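Local coordinates for computational Design of Enzyme (Synthetic construct, PDB 3TP4), which is a designed enzyme on a glycosyl hydrolase family 26 scaffold, probably built to carry an activated serine in a Ser-His-acid catalytic triad, at residues 54-57 with 58-62; 422-425 with 426-430. One frame throughout, in Å; residues are numbered along the deposited sequence.

Contact 1 of 2, residues 54-57 with 58-62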
loop_
_atom_site.group_PDB
_atom_site.type_symbol
_atom_site.label_atom_id
_atom_site.label_comp_id
_atom_site.label_asym_id
_atom_site.label_seq_id
_atom_site.Cartn_x
_atom_site.Cartn_y
_atom_site.Cartn_z
ATOM N N SER A 54 24.148 3.687 -3.256
ATOM C CA SER A 54 23.411 2.517 -2.764
ATOM C C SER A 54 24.283 1.260 -2.697
ATOM O O SER A 54 25.105 1.029 -3.582
ATOM C CB SER A 54 22.226 2.248 -3.693
ATOM O OG SER A 54 21.620 0.998 -3.413
ATOM N N ASP A 55 24.099 0.439 -1.665
ATOM C CA ASP A 55 24.753 -0.868 -1.613
ATOM C C ASP A 55 24.405 -1.707 -2.843
ATOM O O ASP A 55 25.193 -2.538 -3.280
ATOM C CB ASP A 55 24.321 -1.664 -0.383
ATOM C CG ASP A 55 24.910 -1.121 0.907
ATOM O OD1 ASP A 55 25.812 -0.270 0.834
ATOM O OD2 ASP A 55 24.465 -1.556 1.987
ATOM N N VAL A 56 23.203 -1.513 -3.370
ATOM C CA VAL A 56 22.755 -2.276 -4.525
ATOM C C VAL A 56 23.591 -1.918 -5.744
ATOM O O VAL A 56 24.013 -2.788 -6.492
ATOM C CB VAL A 56 21.276 -2.027 -4.842
ATOM C CG1 VAL A 56 20.896 -2.754 -6.130
ATOM C CG2 VAL A 56 20.409 -2.495 -3.695
ATOM N N LYS A 57 23.817 -0.625 -5.938
ATOM C CA LYS A 57 24.685 -0.162 -7.009
ATOM C C LYS A 57 26.106 -0.696 -6.814
ATOM O O LYS A 57 26.725 -1.183 -7.760
ATOM C CB LYS A 57 24.656 1.374 -7.069
ATOM C CG LYS A 57 25.729 2.026 -7.939
ATOM C CD LYS A 57 25.563 1.675 -9.417
ATOM C CE LYS A 57 26.623 2.369 -10.265
ATOM N NZ LYS A 57 26.474 2.074 -11.725
ATOM N N ASN A 58 26.624 -0.629 -5.589
ATOM C CA ASN A 58 28.002 -1.076 -5.349
ATOM C C ASN A 58 28.188 -2.576 -5.544
ATOM O O ASN A 58 29.224 -3.015 -6.034
ATOM C CB ASN A 58 28.515 -0.648 -3.969
ATOM C CG ASN A 58 28.595 0.868 -3.821
ATOM O OD1 ASN A 58 28.579 1.599 -4.808
ATOM N ND2 ASN A 58 28.668 1.342 -2.585
ATOM N N VAL A 59 27.190 -3.367 -5.161
ATOM C CA VAL A 59 27.331 -4.819 -5.279
ATOM C C VAL A 59 26.945 -5.376 -6.652
ATOM O O VAL A 59 27.523 -6.360 -7.090
ATOM C CB VAL A 59 26.556 -5.574 -4.179
ATOM C CG1 VAL A 59 27.000 -5.095 -2.804
ATOM C CG2 VAL A 59 25.081 -5.387 -4.349
ATOM N N THR A 60 25.968 -4.765 -7.323
ATOM C CA THR A 60 25.485 -5.310 -8.599
ATOM C C THR A 60 25.895 -4.506 -9.829
ATOM O O THR A 60 25.863 -5.021 -10.933
ATOM C CB THR A 60 23.942 -5.427 -8.633
ATOM O OG1 THR A 60 23.372 -4.128 -8.811
ATOM C CG2 THR A 60 23.421 -6.044 -7.350
ATOM N N GLY A 61 26.244 -3.238 -9.647
ATOM C CA GLY A 61 26.582 -2.401 -10.784
ATOM C C GLY A 61 25.416 -1.539 -11.255
ATOM O O GLY A 61 25.595 -0.696 -12.135
ATOM N N ASP A 62 24.231 -1.744 -10.673
ATOM C CA ASP A 62 23.058 -0.909 -10.979
ATOM C C ASP A 62 22.201 -0.612 -9.738
ATOM O O ASP A 62 22.218 -1.356 -8.762
ATOM C CB ASP A 62 22.187 -1.570 -12.052
ATOM C CG ASP A 62 21.315 -0.568 -12.814
ATOM O OD1 ASP A 62 21.299 0.626 -12.451
ATOM O OD2 ASP A 62 20.637 -0.983 -13.778
HETATM O O HOH W 1 26.523 3.673 -5.081
#

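Contact 2 of 2, residues 422-425 with 426-430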
loop_
_atom_site.group_PDB
_atom_site.type_symbol
_atom_site.label_atom_id
_atom_site.label_comp_id
_atom_site.label_asym_id
_atom_site.label_seq_id
_atom_site.Cartn_x
_atom_site.Cartn_y
_atom_site.Cartn_z
ATOM N N ALA A 422 -28.251 13.722 5.532
ATOM C CA ALA A 422 -28.045 15.062 4.997
ATOM C C ALA A 422 -26.581 15.251 4.634
ATOM O O ALA A 422 -25.679 14.881 5.401
ATOM C CB ALA A 422 -28.493 16.112 6.012
ATOM N N TYR A 423 -26.332 15.812 3.458
ATOM C CA TYR A 423 -24.959 15.986 3.007
ATOM C C TYR A 423 -24.247 17.062 3.835
ATOM O O TYR A 423 -24.783 18.155 4.036
ATOM C CB TYR A 423 -24.918 16.344 1.516
ATOM C CG TYR A 423 -23.508 16.450 0.989
ATOM C CD1 TYR A 423 -22.665 15.345 0.995
ATOM C CD2 TYR A 423 -23.013 17.654 0.494
ATOM C CE1 TYR A 423 -21.370 15.436 0.531
ATOM C CE2 TYR A 423 -21.711 17.749 0.020
ATOM C CZ TYR A 423 -20.894 16.636 0.046
ATOM O OH TYR A 423 -19.595 16.708 -0.413
ATOM N N ASP A 424 -23.046 16.742 4.308
ATOM C CA ASP A 424 -22.317 17.618 5.224
ATOM C C ASP A 424 -21.521 18.730 4.528
ATOM O O ASP A 424 -20.901 19.554 5.193
ATOM C CB ASP A 424 -21.398 16.817 6.171
ATOM C CG ASP A 424 -20.220 16.172 5.457
ATOM O OD1 ASP A 424 -19.922 16.529 4.299
ATOM O OD2 ASP A 424 -19.566 15.306 6.068
ATOM N N GLY A 425 -21.537 18.760 3.200
ATOM C CA GLY A 425 -20.860 19.823 2.477
ATOM C C GLY A 425 -19.415 19.515 2.122
ATOM O O GLY A 425 -18.743 20.326 1.468
ATOM N N ALA A 426 -18.919 18.356 2.543
ATOM C CA ALA A 426 -17.508 18.053 2.319
ATOM C C ALA A 426 -17.201 16.631 1.855
ATOM O O ALA A 426 -16.357 16.433 0.979
ATOM C CB ALA A 426 -16.687 18.391 3.575
ATOM N N LEU A 427 -17.857 15.640 2.451
ATOM C CA LEU A 427 -17.458 14.251 2.235
ATOM C C LEU A 427 -18.586 13.229 2.460
ATOM O O LEU A 427 -18.753 12.289 1.672
ATOM C CB LEU A 427 -16.269 13.927 3.153
ATOM C CG LEU A 427 -15.484 12.654 2.845
ATOM C CD1 LEU A 427 -14.958 12.659 1.415
ATOM C CD2 LEU A 427 -14.331 12.488 3.832
ATOM N N TRP A 428 -19.365 13.415 3.522
ATOM C CA TRP A 428 -20.352 12.409 3.933
ATOM C C TRP A 428 -21.793 12.914 4.009
ATOM O O TRP A 428 -22.048 14.086 4.297
ATOM C CB TRP A 428 -20.012 11.847 5.314
ATOM C CG TRP A 428 -18.678 11.154 5.450
ATOM C CD1 TRP A 428 -18.266 10.023 4.804
ATOM C CD2 TRP A 428 -17.611 11.525 6.334
ATOM N NE1 TRP A 428 -16.991 9.679 5.219
ATOM C CE2 TRP A 428 -16.571 10.590 6.153
ATOM C CE3 TRP A 428 -17.427 12.576 7.240
ATOM C CZ2 TRP A 428 -15.365 10.669 6.854
ATOM C CZ3 TRP A 428 -16.228 12.650 7.939
ATOM C CH2 TRP A 428 -15.215 11.705 7.737
ATOM N N TRP A 429 -22.718 11.984 3.784
ATOM C CA TRP A 429 -24.121 12.133 4.121
ATOM C C TRP A 429 -24.251 11.566 5.521
ATOM O O TRP A 429 -23.728 10.486 5.790
ATOM C CB TRP A 429 -24.982 11.317 3.148
ATOM C CG TRP A 429 -25.015 11.903 1.765
ATOM C CD1 TRP A 429 -24.028 11.843 0.824
ATOM C CD2 TRP A 429 -26.097 12.631 1.170
ATOM N NE1 TRP A 429 -24.428 12.504 -0.320
ATOM C CE2 TRP A 429 -25.694 12.990 -0.133
ATOM C CE3 TRP A 429 -27.365 13.024 1.618
ATOM C CZ2 TRP A 429 -26.508 13.719 -0.990
ATOM C CZ3 TRP A 429 -28.172 13.751 0.766
ATOM C CH2 TRP A 429 -27.739 14.093 -0.525
ATOM N N THR A 430 -24.901 12.297 6.427
ATOM C CA THR A 430 -24.915 11.899 7.834
ATOM C C THR A 430 -26.280 12.045 8.482
ATOM O O THR A 430 -27.136 12.762 7.983
ATOM C CB THR A 430 -23.874 12.696 8.689
ATOM O OG1 THR A 430 -24.338 14.039 8.910
ATOM C CG2 THR A 430 -22.551 12.734 7.994
#

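Contact 1 of 2, residues 54-57 with 58-62
Thr60 and Val56 lie side by side on the short helix 55-60, one turn apart and pointing the same way. Thr60 grips the carbonyl of Val56 twice. Its hydroxyl donates to Val56 O, with Thr60 OG1 2.8 Å from it, and its backbone N bonds the same oxygen. The two donors come from opposite faces of the carbonyl plane. OG1 sits between the backbone N and the carbonyl carbon of its own residue (chi1 75°), which turns it back along the helix. Thr60 OG1 also accepts from Asp62 N at 3.1 Å, forming an ST turn where the helix ends.

Lys57 runs alongside this end. Its chain leaves anti to the backbone N, bends at chi2 (65°) and then extends. Lys57 NZ donates to Gly61 O at 2.9 Å from above the carbonyl plane, and CD and CE also touch Gly61 O. Gly61 N closes the last turn on Lys57 O, and positive phi takes Gly61 out of the helix.

At the start, Ser54 is the N-cap: Ser54 OG accepts from Val56 N at 3.0 Å and also bonds Thr39 OG1. A water joins Ser54 N to Asn58 OD1. Asn58 ND2 and Asp55 OD1 both bond Thr45 OG1.

The helix links strands 32-37 and 66-70 in a beta-alpha-beta unit. Val56 packs on Phe34 and His36 of strand 32-37, while Val59 and Thr60 meet helix 340-348.

Contact 2 of 2, residues 422-425 with 426-430
The tight turn of the beta hairpin formed by strands 414-423 and 429-433 is held by Asp424. Asp424 OD1 accepts from Ala426 N at 2.7 Å and from Leu427 N at 2.9 Å. Asp424 OD1 offers its syn lone pair to Leu427 N, whereas Ala426 N arrives nearly along the C-O bond. Trp428 N adds weak bonds to both carboxylate oxygens. Asp424 CG stands between its own backbone N and carbonyl carbon (chi1 69°), folding the carboxylate over the turn. Asp424 N donates to Trp428 O at 2.8 Å.

Beyond the turn, Tyr423 and Trp429 form a non-hydrogen-bonded antiparallel pair. Tyr423 CB sits over the Trp429 six-membered ring, 3.8 Å from its centroid. Tyr423 CD1 lies over one face of the indole, 3.6 Å from Trp429 NE1. The tyrosine ring lies obliquely, turned 49° from the five-membered ring. An alanine at Trp429 is likely to leave Tyr423 CB and CD1 without this indole and let the tyrosine ring turn more freely. Ala422 and Thr430 exchange two backbone bonds.

Strand 391-398 flanks the hairpin, with Trp428 touching Arg394 and Arg396. Trp429 reaches Val402 and Val405 of strand 402-411. Leu427 packs on Phe199 and Val207 of helix 190-207.

Contact 1 and contact 2 lie on opposite sides of the chain's centre, with their centres about 51 Å apart. They share no helix or strand. Contact 1 is partly buried and belongs to the glycosyl hydrolase family 26 region, a TIM-barrel (beta/alpha) fold. Contact 2 is a surface contact in the bacterial Ig-like region, within a mixed sheet. Both use side chains to satisfy backbone groups. In residues 54-62 they work both ways: a hydroxyl and an ammonium donate to carbonyls, and hydroxyls accept N-H groups at both helix ends. In residues 422-430, one carboxylate only accepts. A contact between aromatic side chains of the two segments occurs in contact 2, not in contact 1.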